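Local coordinates for protein pyruvate kinase 1 (Trypanosoma brucei brucei, PDB 4KCT) that transfers the phosphoryl group of phosphoenolpyruvate to ADP, giving pyruvate and ATP, and also has an intrinsic decarboxylase activity, at residues C276-Q279 and M280-S284. Numbering follows the deposited sequence.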
ATOM      1  N   CYS A 276      11.202 -25.721   2.760  1.00 17.73           N
ATOM      2  CA  CYS A 276      10.695 -24.599   1.961  0.56 19.36           C
ATOM      3  C   CYS A 276      10.532 -23.330   2.775  1.00 20.15           C
ATOM      4  O   CYS A 276      10.785 -22.223   2.271  1.00 18.00           O
ATOM      5  CB  CYS A 276       9.393 -24.967   1.281  0.56 23.23           C
ATOM      6  SG  CYS A 276       9.509 -26.536   0.405  0.56 31.40           S
ATOM      7  N   VAL A 277      10.104 -23.488   4.024  1.00 18.23           N
ATOM      8  CA  VAL A 277       9.879 -22.366   4.902  1.00 17.98           C
ATOM      9  C   VAL A 277      11.235 -21.770   5.345  1.00 17.87           C
ATOM     10  O   VAL A 277      11.445 -20.566   5.247  1.00 16.39           O
ATOM     11  CB  VAL A 277       9.085 -22.811   6.145  1.00 19.84           C
ATOM     12  CG1 VAL A 277       8.907 -21.655   7.115  1.00 20.11           C
ATOM     13  CG2 VAL A 277       7.729 -23.416   5.725  1.00 21.64           C
ATOM     14  N   ALA A 278      12.161 -22.631   5.770  1.00 14.83           N
ATOM     15  CA  ALA A 278      13.532 -22.182   6.067  1.00 16.51           C
ATOM     16  C   ALA A 278      14.137 -21.440   4.877  1.00 15.46           C
ATOM     17  O   ALA A 278      14.736 -20.371   5.027  1.00 14.37           O
ATOM     18  CB  ALA A 278      14.409 -23.374   6.450  1.00 14.38           C
ATOM     19  N   GLN A 279      13.980 -22.011   3.693  1.00 14.66           N
ATOM     20  CA  GLN A 279      14.602 -21.437   2.497  1.00 15.16           C
ATOM     21  C   GLN A 279      14.090 -20.003   2.277  1.00 15.54           C
ATOM     22  O   GLN A 279      14.877 -19.060   2.069  1.00 14.77           O
ATOM     23  CB  GLN A 279      14.255 -22.288   1.259  1.00 16.63           C
ATOM     24  CG  GLN A 279      14.728 -21.668  -0.052  1.00 18.04           C
ATOM     25  CD  GLN A 279      14.584 -22.624  -1.229  1.00 21.05           C
ATOM     26  OE1 GLN A 279      14.811 -23.836  -1.087  1.00 21.71           O
ATOM     27  NE2 GLN A 279      14.270 -22.077  -2.411  1.00 16.35           N
ATOM     28  N   MET A 280      12.771 -19.843   2.274  1.00 14.11           N
ATOM     29  CA  MET A 280      12.197 -18.532   2.025  1.00 16.70           C
ATOM     30  C   MET A 280      12.668 -17.523   3.058  1.00 15.99           C
ATOM     31  O   MET A 280      12.933 -16.373   2.742  1.00 15.10           O
ATOM     32  CB  MET A 280      10.673 -18.607   2.062  1.00 17.83           C
ATOM     33  CG  MET A 280      10.070 -19.324   0.865  1.00 24.62           C
ATOM     34  SD  MET A 280       8.318 -19.673   1.192  1.00 33.57           S
ATOM     35  CE  MET A 280       7.621 -18.078   0.855  1.00 26.40           C
ATOM     36  N   CYS A 281      12.625 -17.929   4.316  1.00 15.57           N
ATOM     37  CA  CYS A 281      13.024 -17.060   5.420  1.00 16.34           C
ATOM     38  C   CYS A 281      14.509 -16.635   5.338  1.00 16.97           C
ATOM     39  O   CYS A 281      14.815 -15.458   5.353  1.00 16.00           O
ATOM     40  CB  CYS A 281      12.759 -17.762   6.743  1.00 18.07           C
ATOM     41  SG  CYS A 281      13.350 -16.809   8.156  1.00 21.92           S
ATOM     42  N   ILE A 282      15.393 -17.604   5.090  1.00 14.98           N
ATOM     43  CA  ILE A 282      16.821 -17.342   5.029  1.00 14.52           C
ATOM     44  C   ILE A 282      17.181 -16.477   3.808  1.00 14.51           C
ATOM     45  O   ILE A 282      17.933 -15.497   3.924  1.00 13.49           O
ATOM     46  CB  ILE A 282      17.612 -18.651   5.002  1.00 14.29           C
ATOM     47  CG1 ILE A 282      17.510 -19.368   6.360  1.00 15.06           C
ATOM     48  CG2 ILE A 282      19.061 -18.406   4.627  1.00 13.96           C
ATOM     49  CD1 ILE A 282      17.953 -20.827   6.277  1.00 15.65           C
ATOM     50  N   ILE A 283      16.610 -16.789   2.656  1.00 12.84           N
ATOM     51  CA  ILE A 283      16.904 -15.980   1.488  1.00 13.07           C
ATOM     52  C   ILE A 283      16.480 -14.526   1.699  1.00 13.34           C
ATOM     53  O   ILE A 283      17.267 -13.574   1.443  1.00 13.14           O
ATOM     54  CB  ILE A 283      16.276 -16.552   0.204  1.00 12.93           C
ATOM     55  CG1 ILE A 283      16.997 -17.869  -0.179  1.00 12.91           C
ATOM     56  CG2 ILE A 283      16.383 -15.512  -0.916  1.00 13.05           C
ATOM     57  CD1 ILE A 283      16.285 -18.670  -1.308  1.00 12.68           C
ATOM     58  N   SER A 284      15.263 -14.336   2.200  1.00 12.23           N
ATOM     59  CA  SER A 284      14.756 -12.975   2.432  1.00 14.05           C
ATOM     60  C   SER A 284      15.585 -12.231   3.473  1.00 13.22           C
ATOM     61  O   SER A 284      15.889 -11.060   3.296  1.00 13.56           O
ATOM     62  CB  SER A 284      13.282 -13.001   2.821  1.00 13.55           C
ATOM     63  OG  SER A 284      12.513 -13.427   1.671  1.00 16.00           O
TER
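Gln279 and Ile283, one turn apart on helix 275-289, lie side by side and point the same way. CD1 of Ile283 rests against the aliphatic part of the glutamine, 3.6 Å from Gln279 CG. The CG1 branch of Ile283 sits beside its own backbone N (chi1 -69°). This turns the branch back toward the preceding turn, and Ile283 CG1 passes 3.3 Å from Gln279 O. Ile282 has the same first torsion and packs against the Ala278 carbonyl. Ile282 CG1 comes within 3.2 Å of Ala278 O, and Ile282 CD1 lies loosely, 4.4 Å from Ala278 CB. Met280 runs alongside the carbonyl oxygen of Cys276, with Met280 CG 3.3 Å from Cys276 O. Met280 SD lies 3.7 Å from the same Cys276 O.

Under these side chains run regular i to i+4 backbone bonds. Ile282 N donates to Ala278 O at 2.8 Å, and Ile283 N to Gln279 O at 2.9 Å. Met280 N and Cys281 N donate to the carbonyls of Cys276 and Val277.

The helix follows strand 258-262 and precedes strand 293-296 in the (beta/alpha)8 barrel of pyruvate kinase. Ile282 packs on Ile259 and Val261, while Ile283 reaches Val293 and Asn323. The opposite ends of the Gln279 amide are both held: NE2 hydrogen-bonds to Asn323 OD1 and OE1 accepts from Arg263 NH1. Gln279 extends to this position with CG anti to the backbone N (chi1 173°). Arg263 lines the pyruvate pocket, so buried Gln279 is a second-shell residue that probably helps to orient it. On another side Val277 packs on Leu10 of a neighbouring subunit, and Ser284 OG is hydrogen-bonded to Asn7 ND2 of the same subunit as that Leu10.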